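Local coordinates for protein lactaldehyde dehydrogenase (Methanocaldococcus jannaschii, PDB 3PQA) that oxidises lactaldehyde to lactate with NAD as the preferred cofactor, a step in the biosynthesis of coenzyme F420, at residues B[55-69]-B[98-110]. Numbering follows the deposited sequence.
Sequences ITKRYNILMNIAKQI and SIGTFKLAAFYVK
With its CG trans to the backbone N (chi1 172°), Tyr59 swings its ring across helix 98-110, where the CE of Lys110 lies over one face, 3.6 Å from the Tyr59 ring centroid. Lys110 NZ sits above the same ring, 4.2 Å from its centroid, in a cation-pi contact. Phe102 has its CG opposite the carbonyl carbon (chi1 -82°), which brings one ring face against Ile65; Ile65 CG2 stands 3.4 Å from the Phe102 ring centroid, almost on the normal, and Leu62 CD2 meets the ring edge. With an alanine in place of Phe102, a gap is likely to open among Leu62, Ile65, Ala66 and Ile69, and the Ile65 methyl would lose its aromatic partner. Leu62 is the reciprocal knob, filling a hole made by Phe102, Ala105, Ala106 and Val109. The small side chain of Ala106 lets the backbones close in: Tyr59 CA and Ala106 CA are 4.6 Å apart. Helix 145-156 packs against Phe102 and Val109, and Ile55 N is hydrogen-bonded to Asp120 OD1 of a neighbouring subunit. The arrangement exemplifies antiparallel knobs-into-holes helix packing, the axes 8.1 Å apart, within the N-terminal helical part of the aldehyde dehydrogenase fold.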
# COMPACT_ATOMS: atom_id res chain seq x y z
N ILE B 55 1.55 18.06 -12.75
CA ILE B 55 1.63 16.64 -13.09
C ILE B 55 1.57 16.43 -14.59
O ILE B 55 2.38 15.68 -15.15
CB ILE B 55 0.48 15.84 -12.41
CG1 ILE B 55 0.70 15.80 -10.91
CG2 ILE B 55 0.34 14.41 -13.00
CD1 ILE B 55 -0.51 15.33 -10.14
N THR B 56 0.62 17.10 -15.25
CA THR B 56 0.42 16.91 -16.70
C THR B 56 1.69 17.31 -17.48
O THR B 56 2.08 16.62 -18.42
CB THR B 56 -0.85 17.65 -17.19
OG1 THR B 56 -2.00 17.09 -16.53
CG2 THR B 56 -1.05 17.51 -18.70
N LYS B 57 2.33 18.39 -17.05
CA LYS B 57 3.58 18.85 -17.67
C LYS B 57 4.73 17.85 -17.49
O LYS B 57 5.40 17.48 -18.46
CB LYS B 57 3.98 20.23 -17.17
CG LYS B 57 5.05 20.88 -18.04
CD LYS B 57 4.85 22.38 -18.16
CE LYS B 57 3.76 22.74 -19.15
NZ LYS B 57 3.93 24.17 -19.55
N ARG B 58 4.94 17.39 -16.26
CA ARG B 58 5.93 16.34 -15.99
C ARG B 58 5.67 15.08 -16.81
O ARG B 58 6.60 14.52 -17.42
CB ARG B 58 6.00 16.01 -14.49
CG ARG B 58 6.80 17.01 -13.68
CD ARG B 58 6.62 16.75 -12.20
NE ARG B 58 5.36 17.30 -11.69
CZ ARG B 58 4.83 17.01 -10.51
NH1 ARG B 58 3.69 17.60 -10.13
NH2 ARG B 58 5.43 16.14 -9.70
N TYR B 59 4.41 14.64 -16.83
CA TYR B 59 4.01 13.48 -17.61
C TYR B 59 4.39 13.69 -19.08
O TYR B 59 5.03 12.82 -19.70
CB TYR B 59 2.50 13.23 -17.44
CG TYR B 59 1.95 12.16 -18.35
CD1 TYR B 59 1.93 10.83 -17.96
CD2 TYR B 59 1.44 12.49 -19.61
CE1 TYR B 59 1.42 9.84 -18.82
CE2 TYR B 59 0.93 11.52 -20.46
CZ TYR B 59 0.92 10.20 -20.06
OH TYR B 59 0.43 9.24 -20.92
N ASN B 60 4.00 14.84 -19.63
CA ASN B 60 4.26 15.13 -21.03
C ASN B 60 5.74 15.14 -21.37
O ASN B 60 6.15 14.57 -22.40
CB ASN B 60 3.62 16.46 -21.45
CG ASN B 60 2.11 16.36 -21.58
OD1 ASN B 60 1.57 15.26 -21.75
ND2 ASN B 60 1.42 17.50 -21.50
N ILE B 61 6.54 15.76 -20.50
CA ILE B 61 8.00 15.83 -20.69
C ILE B 61 8.60 14.44 -20.69
O ILE B 61 9.39 14.09 -21.57
CB ILE B 61 8.68 16.70 -19.61
CG1 ILE B 61 8.34 18.17 -19.82
CG2 ILE B 61 10.20 16.49 -19.63
CD1 ILE B 61 8.63 19.02 -18.60
N LEU B 62 8.20 13.63 -19.71
CA LEU B 62 8.72 12.26 -19.62
C LEU B 62 8.34 11.41 -20.86
O LEU B 62 9.18 10.70 -21.43
CB LEU B 62 8.26 11.60 -18.31
CG LEU B 62 8.91 12.25 -17.07
CD1 LEU B 62 8.18 11.89 -15.78
CD2 LEU B 62 10.41 11.93 -16.96
N MET B 63 7.07 11.51 -21.29
CA MET B 63 6.62 10.78 -22.46
C MET B 63 7.33 11.23 -23.73
O MET B 63 7.66 10.40 -24.59
CB MET B 63 5.10 10.87 -22.63
CG MET B 63 4.32 10.07 -21.58
SD MET B 63 4.72 8.30 -21.53
CE MET B 63 4.10 7.73 -23.09
N ASN B 64 7.60 12.52 -23.83
CA ASN B 64 8.28 13.04 -25.02
C ASN B 64 9.75 12.63 -25.06
O ASN B 64 10.27 12.37 -26.12
CB ASN B 64 8.12 14.55 -25.17
CG ASN B 64 8.66 15.05 -26.51
OD1 ASN B 64 9.72 15.65 -26.56
ND2 ASN B 64 7.93 14.80 -27.59
N ILE B 65 10.39 12.55 -23.90
CA ILE B 65 11.75 12.02 -23.84
C ILE B 65 11.75 10.58 -24.35
O ILE B 65 12.58 10.21 -25.20
CB ILE B 65 12.35 12.14 -22.42
CG1 ILE B 65 12.65 13.62 -22.10
CG2 ILE B 65 13.61 11.30 -22.28
CD1 ILE B 65 12.91 13.91 -20.64
N ALA B 66 10.81 9.78 -23.85
CA ALA B 66 10.68 8.40 -24.32
C ALA B 66 10.46 8.34 -25.83
O ALA B 66 11.05 7.51 -26.52
CB ALA B 66 9.55 7.68 -23.60
N LYS B 67 9.59 9.22 -26.34
CA LYS B 67 9.30 9.24 -27.77
C LYS B 67 10.56 9.53 -28.58
O LYS B 67 10.85 8.84 -29.56
CB LYS B 67 8.19 10.24 -28.09
CG LYS B 67 7.78 10.25 -29.56
CD LYS B 67 6.56 11.11 -29.76
CE LYS B 67 6.26 11.30 -31.24
NZ LYS B 67 7.07 12.41 -31.85
N GLN B 68 11.32 10.54 -28.16
CA GLN B 68 12.57 10.89 -28.87
C GLN B 68 13.62 9.77 -28.87
O GLN B 68 14.29 9.55 -29.89
CB GLN B 68 13.19 12.14 -28.30
CG GLN B 68 12.40 13.43 -28.54
CD GLN B 68 13.14 14.59 -27.96
OE1 GLN B 68 14.22 14.94 -28.43
NE2 GLN B 68 12.60 15.17 -26.89
N ILE B 69 13.78 9.10 -27.72
CA ILE B 69 14.72 7.99 -27.59
C ILE B 69 14.32 6.89 -28.56
O ILE B 69 15.15 6.34 -29.28
CB ILE B 69 14.79 7.42 -26.15
CG1 ILE B 69 15.37 8.47 -25.19
CG2 ILE B 69 15.63 6.12 -26.09
CD1 ILE B 69 15.30 8.08 -23.69
N SER B 98 15.68 2.02 -21.53
CA SER B 98 15.62 3.44 -21.20
C SER B 98 14.28 4.07 -21.59
O SER B 98 13.78 4.92 -20.87
CB SER B 98 16.82 4.21 -21.80
OG SER B 98 16.66 4.45 -23.18
N ILE B 99 13.72 3.62 -22.72
CA ILE B 99 12.38 4.08 -23.15
C ILE B 99 11.38 3.70 -22.07
O ILE B 99 10.57 4.54 -21.62
CB ILE B 99 11.96 3.46 -24.51
CG1 ILE B 99 12.94 3.89 -25.61
CG2 ILE B 99 10.56 3.89 -24.88
CD1 ILE B 99 12.91 3.00 -26.85
N GLY B 100 11.46 2.45 -21.63
CA GLY B 100 10.58 1.94 -20.57
C GLY B 100 10.70 2.70 -19.25
O GLY B 100 9.69 2.96 -18.58
N THR B 101 11.92 3.07 -18.88
CA THR B 101 12.17 3.79 -17.64
C THR B 101 11.52 5.18 -17.65
O THR B 101 10.90 5.59 -16.67
CB THR B 101 13.69 3.88 -17.39
OG1 THR B 101 14.18 2.54 -17.24
CG2 THR B 101 14.03 4.67 -16.13
N PHE B 102 11.68 5.91 -18.76
CA PHE B 102 11.01 7.20 -18.88
C PHE B 102 9.49 7.06 -18.87
O PHE B 102 8.81 7.85 -18.22
CB PHE B 102 11.55 8.01 -20.07
CG PHE B 102 12.83 8.74 -19.76
CD1 PHE B 102 12.80 9.93 -19.02
CD2 PHE B 102 14.06 8.24 -20.18
CE1 PHE B 102 13.99 10.61 -18.71
CE2 PHE B 102 15.25 8.91 -19.88
CZ PHE B 102 15.21 10.09 -19.14
N LYS B 103 8.96 6.05 -19.56
CA LYS B 103 7.51 5.83 -19.56
C LYS B 103 6.92 5.46 -18.20
O LYS B 103 5.83 5.90 -17.85
CB LYS B 103 7.11 4.80 -20.60
CG LYS B 103 7.37 5.26 -22.01
CD LYS B 103 6.81 4.30 -23.02
CE LYS B 103 6.77 5.00 -24.37
NZ LYS B 103 6.05 4.16 -25.38
N LEU B 104 7.66 4.66 -17.44
CA LEU B 104 7.23 4.26 -16.11
C LEU B 104 7.22 5.45 -15.16
O LEU B 104 6.32 5.58 -14.32
CB LEU B 104 8.10 3.13 -15.56
CG LEU B 104 7.48 2.34 -14.40
CD1 LEU B 104 6.13 1.76 -14.78
CD2 LEU B 104 8.43 1.23 -13.95
N ALA B 105 8.21 6.33 -15.29
CA ALA B 105 8.20 7.54 -14.49
C ALA B 105 6.97 8.40 -14.80
O ALA B 105 6.35 8.95 -13.88
CB ALA B 105 9.46 8.33 -14.73
N ALA B 106 6.64 8.53 -16.09
CA ALA B 106 5.42 9.24 -16.53
C ALA B 106 4.17 8.69 -15.83
O ALA B 106 3.34 9.46 -15.31
CB ALA B 106 5.27 9.16 -18.04
N PHE B 107 4.03 7.36 -15.81
CA PHE B 107 2.84 6.83 -15.17
C PHE B 107 2.85 7.00 -13.66
O PHE B 107 1.80 7.32 -13.09
CB PHE B 107 2.48 5.44 -15.67
CG PHE B 107 1.84 5.45 -17.03
CD1 PHE B 107 0.46 5.39 -17.16
CD2 PHE B 107 2.60 5.59 -18.18
CE1 PHE B 107 -0.13 5.42 -18.41
CE2 PHE B 107 2.01 5.63 -19.43
CZ PHE B 107 0.65 5.54 -19.54
N TYR B 108 4.01 6.89 -13.02
CA TYR B 108 4.08 7.17 -11.58
C TYR B 108 3.86 8.64 -11.17
O TYR B 108 3.41 8.91 -10.05
CB TYR B 108 5.33 6.54 -10.94
CG TYR B 108 5.10 5.08 -10.59
CD1 TYR B 108 4.18 4.72 -9.59
CD2 TYR B 108 5.77 4.06 -11.27
CE1 TYR B 108 3.94 3.37 -9.26
CE2 TYR B 108 5.54 2.71 -10.96
CZ TYR B 108 4.63 2.38 -9.94
OH TYR B 108 4.41 1.06 -9.64
N VAL B 109 4.13 9.59 -12.07
CA VAL B 109 3.77 10.98 -11.75
C VAL B 109 2.26 11.07 -11.52
O VAL B 109 1.78 11.80 -10.65
CB VAL B 109 4.16 12.02 -12.85
CG1 VAL B 109 3.77 13.43 -12.37
CG2 VAL B 109 5.61 11.99 -13.11
N LYS B 110 1.53 10.28 -12.30
CA LYS B 110 0.08 10.28 -12.24
C LYS B 110 -0.47 9.35 -11.15
O LYS B 110 -1.51 9.65 -10.57
CB LYS B 110 -0.53 9.92 -13.59
CG LYS B 110 -0.40 11.04 -14.61
CD LYS B 110 -1.19 10.78 -15.86
CE LYS B 110 -1.07 11.97 -16.81
NZ LYS B 110 -2.28 12.19 -17.63